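Local coordinates for protein putative isocitrate dehydrogenase, NAD-dependent (Methylococcus capsulatus, PDB 6LKY) that probably catalyses the NAD-dependent oxidative decarboxylation of isocitrate, with magnesium as the likely cofactor, at residues 170-175 with 204-209; 112-117 with 221-226; 211-216 with 235-240. The protein carries 1 engineered substitution. One frame throughout, in Å; residues are numbered along the deposited sequence.

Contact 1. Residues 170-175 with 204-209. With NAD (nicotinamide-adenine-dinucleotide), chain H.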
loop_
_atom_site.group_PDB
_atom_site.type_symbol
_atom_site.label_atom_id
_atom_site.label_comp_id
_atom_site.label_asym_id
_atom_site.label_seq_id
_atom_site.Cartn_x
_atom_site.Cartn_y
_atom_site.Cartn_z
ATOM N N THR A 170 1.035 -11.547 -11.974
ATOM C CA THR A 170 1.863 -10.366 -11.757
ATOM C C THR A 170 2.562 -10.477 -10.408
ATOM O O THR A 170 1.900 -10.526 -9.369
ATOM C CB THR A 170 1.021 -9.096 -11.785
ATOM O OG1 THR A 170 0.355 -8.983 -13.044
ATOM C CG2 THR A 170 1.926 -7.880 -11.568
ATOM N N LEU A 171 3.888 -10.509 -10.420
ATOM C CA LEU A 171 4.663 -10.554 -9.189
ATOM C C LEU A 171 4.959 -9.131 -8.725
ATOM O O LEU A 171 5.523 -8.331 -9.482
ATOM C CB LEU A 171 5.955 -11.347 -9.411
ATOM C CG LEU A 171 6.817 -11.675 -8.181
ATOM C CD1 LEU A 171 7.632 -12.950 -8.405
ATOM C CD2 LEU A 171 7.762 -10.516 -7.821
ATOM N N VAL A 172 4.596 -8.816 -7.483
ATOM C CA VAL A 172 4.724 -7.454 -6.956
ATOM C C VAL A 172 5.870 -7.406 -5.954
ATOM O O VAL A 172 5.976 -8.275 -5.084
ATOM C CB VAL A 172 3.403 -6.963 -6.339
ATOM C CG1 VAL A 172 3.532 -5.492 -5.887
ATOM C CG2 VAL A 172 2.294 -7.104 -7.390
ATOM N N HIS A 173 6.731 -6.394 -6.075
ATOM C CA HIS A 173 7.989 -6.395 -5.339
ATOM C C HIS A 173 8.466 -4.965 -5.112
ATOM O O HIS A 173 7.869 -3.997 -5.594
ATOM C CB HIS A 173 9.046 -7.182 -6.112
ATOM C CG HIS A 173 9.375 -6.565 -7.429
ATOM N ND1 HIS A 173 10.324 -5.576 -7.570
ATOM C CD2 HIS A 173 8.832 -6.745 -8.658
ATOM C CE1 HIS A 173 10.385 -5.204 -8.839
ATOM N NE2 HIS A 173 9.485 -5.894 -9.519
ATOM N N LYS A 174 9.562 -4.841 -4.358
ATOM C CA LYS A 174 10.298 -3.592 -4.233
ATOM C C LYS A 174 11.797 -3.889 -4.388
ATOM O O LYS A 174 12.634 -3.567 -3.542
ATOM C CB LYS A 174 9.945 -2.902 -2.910
ATOM C CG LYS A 174 10.483 -1.469 -2.762
ATOM C CD LYS A 174 9.619 -0.436 -3.477
ATOM C CE LYS A 174 10.271 0.957 -3.396
ATOM N NZ LYS A 174 9.563 1.976 -4.238
ATOM N N ALA A 175 12.144 -4.517 -5.507
ATOM C CA ALA A 175 13.495 -5.046 -5.654
ATOM C C ALA A 175 14.511 -3.980 -6.044
ATOM O O ALA A 175 15.713 -4.274 -6.069
ATOM C CB ALA A 175 13.515 -6.197 -6.675
ATOM N N ARG A 204 5.697 -5.871 -11.106
ATOM C CA ARG A 204 5.445 -4.465 -10.824
ATOM C C ARG A 204 6.079 -4.084 -9.494
ATOM O O ARG A 204 6.082 -4.880 -8.548
ATOM C CB ARG A 204 3.941 -4.157 -10.761
ATOM C CG ARG A 204 3.208 -4.233 -12.090
ATOM C CD ARG A 204 3.664 -3.134 -13.042
ATOM N NE ARG A 204 2.894 -3.124 -14.282
ATOM C CZ ARG A 204 3.236 -3.779 -15.388
ATOM N NH1 ARG A 204 4.336 -4.522 -15.418
ATOM N NH2 ARG A 204 2.472 -3.695 -16.471
ATOM N N ILE A 205 6.634 -2.873 -9.434
ATOM C CA ILE A 205 7.057 -2.318 -8.156
ATOM C C ILE A 205 5.824 -1.877 -7.376
ATOM O O ILE A 205 4.865 -1.333 -7.944
ATOM C CB ILE A 205 8.062 -1.172 -8.361
ATOM C CG1 ILE A 205 9.193 -1.637 -9.290
ATOM C CG2 ILE A 205 8.677 -0.763 -7.019
ATOM C CD1 ILE A 205 10.241 -0.551 -9.627
ATOM N N VAL A 206 5.844 -2.123 -6.062
ATOM C CA VAL A 206 4.622 -2.088 -5.250
ATOM C C VAL A 206 3.936 -0.715 -5.282
ATOM O O VAL A 206 2.703 -0.645 -5.272
ATOM C CB VAL A 206 4.927 -2.562 -3.811
ATOM C CG1 VAL A 206 5.884 -1.589 -3.093
ATOM C CG2 VAL A 206 3.642 -2.761 -3.019
ATOM N N ASP A 207 4.695 0.393 -5.340
ATOM C CA ASP A 207 4.037 1.713 -5.305
ATOM C C ASP A 207 3.324 2.031 -6.625
ATOM O O ASP A 207 2.157 2.471 -6.634
ATOM C CB ASP A 207 5.037 2.825 -4.940
ATOM C CG ASP A 207 6.311 2.799 -5.795
ATOM O OD1 ASP A 207 6.458 1.879 -6.624
ATOM O OD2 ASP A 207 7.177 3.699 -5.624
ATOM N N ALA A 208 4.001 1.804 -7.756
ATOM C CA ALA A 208 3.332 1.929 -9.050
ATOM C C ALA A 208 2.154 0.963 -9.150
ATOM O O ALA A 208 1.108 1.298 -9.717
ATOM C CB ALA A 208 4.330 1.690 -10.189
ATOM N N CYS A 209 2.314 -0.247 -8.609
ATOM C CA CYS A 209 1.221 -1.214 -8.623
ATOM C C CYS A 209 0.004 -0.705 -7.854
ATOM O O CYS A 209 -1.137 -0.941 -8.268
ATOM C CB CYS A 209 1.701 -2.538 -8.043
ATOM S SG CYS A 209 0.517 -3.880 -8.132
HETATM P PA NAD H . 7.204 4.740 -13.082
HETATM O O1A NAD H . 8.368 5.063 -13.981
HETATM O O2A NAD H . 6.793 5.919 -12.209
HETATM O O5B NAD H . 6.018 4.299 -14.053
HETATM C C5B NAD H . 4.762 3.873 -13.509
HETATM C C4B NAD H . 3.673 4.116 -14.552
HETATM O O4B NAD H . 3.368 5.528 -14.606
HETATM C C3B NAD H . 4.169 3.717 -15.943
HETATM O O3B NAD H . 3.148 3.039 -16.672
HETATM C C2B NAD H . 4.508 5.053 -16.584
HETATM O O2B NAD H . 4.343 5.142 -17.998
HETATM C C1B NAD H . 3.567 6.048 -15.925
HETATM N N9A NAD H . 4.342 7.297 -15.975
HETATM C C8A NAD H . 4.844 7.798 -14.692
HETATM N N7A NAD H . 5.165 9.222 -14.986
HETATM C C5A NAD H . 3.903 9.644 -15.629
HETATM C C6A NAD H . 3.797 10.959 -16.400
HETATM N N6A NAD H . 4.983 11.805 -16.263
HETATM N N1A NAD H . 3.354 10.623 -17.767
HETATM C C2A NAD H . 2.147 9.798 -17.646
HETATM N N3A NAD H . 2.490 8.393 -17.369
HETATM C C4A NAD H . 3.711 8.479 -16.563
HETATM O O3 NAD H . 7.538 3.543 -12.087
HETATM P PN NAD H . 8.315 2.184 -12.431
HETATM O O1N NAD H . 8.052 1.719 -13.835
HETATM O O2N NAD H . 7.834 1.203 -11.403
HETATM O O5D NAD H . 9.879 2.518 -12.217
HETATM C C5D NAD H . 10.728 2.980 -13.269
HETATM C C4D NAD H . 12.059 3.487 -12.692
HETATM O O4D NAD H . 11.876 4.744 -11.987
HETATM C C3D NAD H . 12.698 2.523 -11.688
HETATM O O3D NAD H . 14.084 2.352 -11.996
HETATM C C2D NAD H . 12.557 3.234 -10.349
HETATM O O2D NAD H . 13.675 2.987 -9.476
HETATM C C1D NAD H . 12.572 4.706 -10.721
HETATM N N1N NAD H . 11.880 5.474 -9.667
HETATM C C2N NAD H . 12.361 6.861 -9.679
HETATM C C3N NAD H . 11.464 7.916 -9.041
HETATM C C7N NAD H . 12.124 9.222 -8.566
HETATM O O7N NAD H . 13.403 9.336 -9.167
HETATM N N7N NAD H . 12.167 9.508 -7.123
HETATM C C4N NAD H . 10.185 7.472 -8.339
HETATM C C5N NAD H . 9.648 6.078 -8.643
HETATM C C6N NAD H . 10.434 5.166 -9.580
#
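Val172 pairs with Arg204 and His173 with Ile205 in parallel register, Arg204 N donating to Leu171 O (3.0 Å), His173 N to Arg204 O, and Val206 N to His173 O (2.8 Å) just where the second strand turns into its helix. Arg204 O lies over one face of the His173 imidazole, 3.3 Å from CD2. In-plane donation by Ala175 N to His173 ND1 (2.9 Å) and a bond from NE2 to Asp203 OD1 fix the ring's rotation. Val172 forks against the first helical turn: CG1, anti to the backbone N (chi1 -176°), rests on Val206 CA at 3.6 Å, and CG2 meets Cys209 SG. Lys174 bends at chi2, its CD lying against Ile205 CG2 before NZ forms a salt bridge 3.3 Å from Asp207 OD2; a stronger partner of NZ is Asp231 of the second subunit. Ile205 CD1 and Ala208 CB border NAD, CD1 being 3.5 Å from the phosphate oxygen O2N. The two strands are the ends of a beta-alpha-beta crossover through helix 181-193, and the helix N-terminus that follows forms one wall of a dinucleotide pocket completed by the second subunit.

Contact 2. Residues 112-117 with 221-226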
loop_
_atom_site.group_PDB
_atom_site.type_symbol
_atom_site.label_atom_id
_atom_site.label_comp_id
_atom_site.label_asym_id
_atom_site.label_seq_id
_atom_site.Cartn_x
_atom_site.Cartn_y
_atom_site.Cartn_z
ATOM N N LEU A 112 -9.894 -9.973 -9.454
ATOM C CA LEU A 112 -8.487 -10.287 -9.222
ATOM C C LEU A 112 -8.366 -11.197 -8.011
ATOM O O LEU A 112 -9.286 -11.304 -7.196
ATOM C CB LEU A 112 -7.647 -9.008 -9.053
ATOM C CG LEU A 112 -7.935 -8.096 -7.852
ATOM C CD1 LEU A 112 -7.156 -8.574 -6.619
ATOM C CD2 LEU A 112 -7.622 -6.633 -8.181
ATOM N N VAL A 113 -7.229 -11.882 -7.909
ATOM C CA VAL A 113 -6.940 -12.725 -6.757
ATOM C C VAL A 113 -5.521 -12.424 -6.283
ATOM O O VAL A 113 -4.567 -12.528 -7.068
ATOM C CB VAL A 113 -7.101 -14.221 -7.076
ATOM C CG1 VAL A 113 -6.795 -15.064 -5.825
ATOM C CG2 VAL A 113 -8.514 -14.517 -7.605
ATOM N N THR A 114 -5.380 -12.057 -5.005
ATOM C CA THR A 114 -4.066 -11.870 -4.397
ATOM C C THR A 114 -3.601 -13.173 -3.763
ATOM O O THR A 114 -4.333 -13.797 -2.988
ATOM C CB THR A 114 -4.089 -10.748 -3.352
ATOM O OG1 THR A 114 -4.417 -9.507 -3.988
ATOM C CG2 THR A 114 -2.716 -10.591 -2.703
ATOM N N VAL A 115 -2.393 -13.593 -4.110
ATOM C CA VAL A 115 -1.725 -14.736 -3.513
ATOM C C VAL A 115 -0.546 -14.193 -2.714
ATOM O O VAL A 115 0.488 -13.806 -3.284
ATOM C CB VAL A 115 -1.291 -15.747 -4.588
ATOM C CG1 VAL A 115 -0.556 -16.929 -3.974
ATOM C CG2 VAL A 115 -2.523 -16.229 -5.376
ATOM N N ARG A 116 -0.701 -14.181 -1.393
ATOM C CA ARG A 116 0.244 -13.572 -0.471
ATOM C C ARG A 116 1.008 -14.667 0.258
ATOM O O ARG A 116 0.400 -15.571 0.854
ATOM C CB ARG A 116 -0.468 -12.639 0.534
ATOM C CG ARG A 116 -0.094 -12.897 2.002
ATOM C CD ARG A 116 -0.031 -11.678 2.895
ATOM N NE ARG A 116 -1.252 -11.481 3.642
ATOM C CZ ARG A 116 -1.347 -11.077 4.908
ATOM N NH1 ARG A 116 -0.276 -10.858 5.661
ATOM N NH2 ARG A 116 -2.551 -10.936 5.442
ATOM N N GLU A 117 2.335 -14.601 0.172
ATOM C CA GLU A 117 3.181 -15.421 1.023
ATOM C C GLU A 117 2.828 -15.164 2.483
ATOM O O GLU A 117 2.716 -14.018 2.918
ATOM C CB GLU A 117 4.660 -15.112 0.762
ATOM C CG GLU A 117 5.610 -16.232 1.192
ATOM C CD GLU A 117 5.691 -16.399 2.710
ATOM O OE1 GLU A 117 5.794 -15.367 3.423
ATOM O OE2 GLU A 117 5.638 -17.558 3.191
ATOM N N ASP A 221 -4.994 -9.772 -12.657
ATOM C CA ASP A 221 -5.553 -11.112 -12.665
ATOM C C ASP A 221 -5.154 -11.829 -11.377
ATOM O O ASP A 221 -5.835 -11.702 -10.355
ATOM C CB ASP A 221 -5.070 -11.850 -13.922
ATOM C CG ASP A 221 -5.945 -13.027 -14.293
ATOM O OD1 ASP A 221 -6.883 -13.351 -13.535
ATOM O OD2 ASP A 221 -5.696 -13.623 -15.363
ATOM N N VAL A 222 -4.053 -12.573 -11.398
ATOM C CA VAL A 222 -3.452 -13.093 -10.175
ATOM C C VAL A 222 -2.266 -12.210 -9.826
ATOM O O VAL A 222 -1.432 -11.928 -10.690
ATOM C CB VAL A 222 -3.014 -14.558 -10.335
ATOM C CG1 VAL A 222 -2.378 -15.060 -9.039
ATOM C CG2 VAL A 222 -4.208 -15.421 -10.741
ATOM N N LEU A 223 -2.223 -11.728 -8.585
ATOM C CA LEU A 223 -1.064 -11.037 -8.033
ATOM C C LEU A 223 -0.367 -11.999 -7.095
ATOM O O LEU A 223 -1.035 -12.645 -6.298
ATOM C CB LEU A 223 -1.476 -9.792 -7.250
ATOM C CG LEU A 223 -2.079 -8.615 -7.989
ATOM C CD1 LEU A 223 -3.580 -8.813 -8.139
ATOM C CD2 LEU A 223 -1.752 -7.346 -7.222
ATOM N N VAL A 224 0.953 -12.114 -7.180
ATOM C CA VAL A 224 1.702 -12.911 -6.215
ATOM C C VAL A 224 2.727 -12.003 -5.551
ATOM O O VAL A 224 3.414 -11.218 -6.224
ATOM C CB VAL A 224 2.354 -14.158 -6.849
ATOM C CG1 VAL A 224 3.487 -13.779 -7.801
ATOM C CG2 VAL A 224 2.861 -15.109 -5.746
ATOM N N THR A 225 2.792 -12.065 -4.225
ATOM C CA THR A 225 3.661 -11.118 -3.542
ATOM C C THR A 225 3.970 -11.618 -2.140
ATOM O O THR A 225 3.480 -12.668 -1.699
ATOM C CB THR A 225 3.036 -9.716 -3.549
ATOM O OG1 THR A 225 4.009 -8.762 -3.114
ATOM C CG2 THR A 225 1.824 -9.653 -2.657
ATOM N N THR A 226 4.830 -10.865 -1.458
ATOM C CA THR A 226 5.291 -11.212 -0.124
ATOM C C THR A 226 4.288 -10.721 0.928
ATOM O O THR A 226 3.306 -10.037 0.625
ATOM C CB THR A 226 6.712 -10.676 0.094
ATOM O OG1 THR A 226 6.776 -9.305 -0.290
ATOM C CG2 THR A 226 7.712 -11.449 -0.783
#
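Leu112 lies against Asp221 and Leu223 at the beginning of a parallel strand pair. Its CB sits 3.5 Å from Asp221 O, the carbonyl that also accepts the bond from Val113 N. With chi1 at 64°, Leu112 CG is held between the backbone N and the carbonyl carbon and approaches Leu223 CD1 to 4.4 Å. CD1 of Leu112 then meets Leu223 CD1 at 3.9 Å, the two leucines slanting across each other, while Leu112 CD2 turns to the CE methyl of Met213 on helix 206-215. Five hydrogen bonds join the backbones from Asp221 O to Glu117 N, the two strands donating in turn. The bond from Val115 N to Leu223 O measures 2.7 Å, and that from Glu117 N to Thr225 O is almost straight, at 176°. On the other face of the sheet, Val115 CG2 touches Val222 CG1 at 3.8 Å, and Val224 CG2 settles 3.7 Å from Val115 O. Helix 147-163 covers these valines, with Ile153 on Val115 and Ala157 on Val224. At the C-terminal end Glu117 CB packs on Thr226 CA, and the Glu117 carboxylate turns off to Thr119 OG1 and Glu120 N. Arg116 likewise leaves the pair, NH1 bonding Asn227 and a citrate probably taken up from the crystallisation liquor. The pair is a central piece of the large mixed sheet of the isocitrate and isopropylmalate dehydrogenase fold: strand 111-117 is antiparallel to 92-98 on one flank and parallel to 222-225 on the other, so the sheet changes here to its all-parallel part, with helices packed on both faces.

Contact 3. Residues 211-216 with 235-240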
loop_
_atom_site.group_PDB
_atom_site.type_symbol
_atom_site.label_atom_id
_atom_site.label_comp_id
_atom_site.label_asym_id
_atom_site.label_seq_id
_atom_site.Cartn_x
_atom_site.Cartn_y
_atom_site.Cartn_z
ATOM N N MET A 211 -0.842 2.498 -7.426
ATOM C CA MET A 211 -1.442 3.501 -8.311
ATOM C C MET A 211 -2.282 2.829 -9.397
ATOM O O MET A 211 -3.435 3.209 -9.642
ATOM C CB MET A 211 -0.342 4.370 -8.931
ATOM C CG MET A 211 -0.808 5.344 -10.029
ATOM S SD MET A 211 -1.009 4.527 -11.639
ATOM C CE MET A 211 0.698 4.058 -12.031
ATOM N N GLN A 212 -1.729 1.787 -10.021
ATOM C CA GLN A 212 -2.421 1.101 -11.109
ATOM C C GLN A 212 -3.685 0.415 -10.610
ATOM O O GLN A 212 -4.713 0.413 -11.303
ATOM C CB GLN A 212 -1.475 0.088 -11.769
ATOM C CG GLN A 212 -0.470 0.747 -12.745
ATOM C CD GLN A 212 0.784 -0.103 -13.033
ATOM O OE1 GLN A 212 0.780 -1.321 -12.846
ATOM N NE2 GLN A 212 1.867 0.553 -13.486
ATOM N N MET A 213 -3.648 -0.125 -9.390
ATOM C CA MET A 213 -4.839 -0.762 -8.839
ATOM C C MET A 213 -5.948 0.251 -8.601
ATOM O O MET A 213 -7.128 -0.051 -8.840
ATOM C CB MET A 213 -4.507 -1.493 -7.545
ATOM C CG MET A 213 -3.711 -2.755 -7.768
ATOM S SD MET A 213 -3.462 -3.693 -6.246
ATOM C CE MET A 213 -5.172 -4.200 -5.955
ATOM N N VAL A 214 -5.618 1.460 -8.137
ATOM C CA VAL A 214 -6.734 2.394 -7.936
ATOM C C VAL A 214 -7.241 2.973 -9.264
ATOM O O VAL A 214 -8.413 3.355 -9.362
ATOM C CB VAL A 214 -6.403 3.537 -6.954
ATOM C CG1 VAL A 214 -6.119 2.991 -5.567
ATOM C CG2 VAL A 214 -5.263 4.402 -7.462
ATOM N N MET A 215 -6.394 3.054 -10.298
ATOM C CA MET A 215 -6.838 3.691 -11.540
ATOM C C MET A 215 -7.480 2.746 -12.558
ATOM O O MET A 215 -8.361 3.162 -13.313
ATOM C CB MET A 215 -5.665 4.385 -12.215
ATOM C CG MET A 215 -5.133 5.515 -11.380
ATOM S SD MET A 215 -3.890 6.463 -12.237
ATOM C CE MET A 215 -4.937 7.464 -13.302
ATOM N N GLN A 216 -7.066 1.502 -12.585
ATOM C CA GLN A 216 -7.295 0.389 -13.493
ATOM C C GLN A 216 -7.100 -1.010 -12.952
ATOM O O GLN A 216 -6.291 -1.789 -13.468
ATOM C CB GLN A 216 -6.471 0.640 -14.725
ATOM C CG GLN A 216 -6.948 -0.008 -15.971
ATOM C CD GLN A 216 -6.245 0.544 -17.132
ATOM O OE1 GLN A 216 -5.177 0.134 -17.424
ATOM N NE2 GLN A 216 -7.151 1.024 -18.098
ATOM N N ASP A 235 -6.020 -5.325 0.991
ATOM C CA ASP A 235 -6.951 -4.364 1.594
ATOM C C ASP A 235 -7.315 -3.241 0.623
ATOM O O ASP A 235 -8.452 -2.744 0.623
ATOM C CB ASP A 235 -6.367 -3.782 2.874
ATOM C CG ASP A 235 -6.615 -4.669 4.066
ATOM O OD1 ASP A 235 -6.870 -5.876 3.843
ATOM O OD2 ASP A 235 -6.546 -4.167 5.212
ATOM N N LEU A 236 -6.355 -2.807 -0.192
ATOM C CA LEU A 236 -6.666 -1.877 -1.271
ATOM C C LEU A 236 -7.770 -2.449 -2.173
ATOM O O LEU A 236 -8.752 -1.765 -2.498
ATOM C CB LEU A 236 -5.376 -1.576 -2.050
ATOM C CG LEU A 236 -5.211 -0.374 -2.993
ATOM C CD1 LEU A 236 -3.767 -0.274 -3.503
ATOM C CD2 LEU A 236 -6.166 -0.439 -4.179
ATOM N N ALA A 237 -7.617 -3.712 -2.588
ATOM C CA ALA A 237 -8.611 -4.360 -3.447
ATOM C C ALA A 237 -9.973 -4.446 -2.758
ATOM O O ALA A 237 -11.022 -4.199 -3.380
ATOM C CB ALA A 237 -8.116 -5.751 -3.846
ATOM N N ALA A 238 -9.971 -4.783 -1.466
ATOM C CA ALA A 238 -11.218 -4.802 -0.710
ATOM C C ALA A 238 -11.900 -3.451 -0.803
ATOM O O ALA A 238 -13.112 -3.367 -1.034
ATOM C CB ALA A 238 -10.951 -5.161 0.751
ATOM N N GLY A 239 -11.130 -2.379 -0.620
ATOM C CA GLY A 239 -11.683 -1.049 -0.808
ATOM C C GLY A 239 -12.302 -0.873 -2.180
ATOM O O GLY A 239 -13.380 -0.287 -2.317
ATOM N N LEU A 240 -11.629 -1.382 -3.215
ATOM C CA LEU A 240 -12.128 -1.173 -4.574
ATOM C C LEU A 240 -13.483 -1.831 -4.799
ATOM O O LEU A 240 -14.308 -1.292 -5.544
ATOM C CB LEU A 240 -11.137 -1.695 -5.615
ATOM C CG LEU A 240 -9.844 -0.893 -5.779
ATOM C CD1 LEU A 240 -8.833 -1.760 -6.536
ATOM C CD2 LEU A 240 -10.071 0.449 -6.470
#
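Met213 reaches over Ala237 with its terminal methyl, CE standing 3.9 Å from Ala237 CB. The side chain runs extended through chi2 and bends only at the last step (chi3 68°), which brings CE down onto the alanine and leaves it more loosely set, at 4.4 Å, against Leu240 CD1. At its root the same methionine meets a different residue, since Met213 CB lies 3.9 Å from Leu236 CD2. That leucine methyl enters between two neighbouring side chains of the facing helix: it also touches Val214 CG1 at 3.7 Å, the valine and leucine side chains crossing at about a right angle in the valine conformer described. In Leu236, CG is anti to the backbone N (chi1 -163°), which carries the side chain toward the other helix; CD1 continues the extended line and CD2 branches off it onto Met213 and Val214. One turn later Leu240 packs against the backbone of Met213 and Val214. Its CD1 comes to 3.3 Å from Met213 O, a close approach of a methyl to a carbonyl oxygen, and CD2 lies 4.1 Å from Val214 CA. Leu236, Ala237 and Leu240, at spacings of one and three, thus form a single apolar strip, and no hydrogen bond crosses between the two segments. The segment axes run nearly parallel, 12° apart, and the 10.2 Å between them is spanned by the methionine and leucine side chains. Met213 and Ala237 also rest on Leu112 of strand 111-117, placing helices 206-215 and 227-240 side by side on one face of the sheet; Phe220 also touches Met213. The pair meets the second subunit too, Val214 packing on its Gly239, consistent with the helical dimer interface of this family.

Along the chain contact 1 is nested inside the loop closed by contact 2, contact 3 follows contact 1, and the segments of contacts 2 and 3 alternate. Contacts 1 and 2, centred 11 Å apart, share a sheet: Thr170 N probably bonds Val222 O (2.8 Å) and Val172 O Thr225 OG1. Contacts 1 and 3 use opposite ends of helix 206-215, with Arg204 NE probably bonded to Gln212 OE1 at 3.1 Å. Contact 3 sits on contact 2 through Leu112 CD1 and Ala237 CB (4.1 Å). NAD borders contact 1 and touches Met211; the side chains of Arg116, in contact 2, and Val214 lie about 7 Å and 11 Å from a bound NAD. Contacts 1 and 3 reach the second subunit.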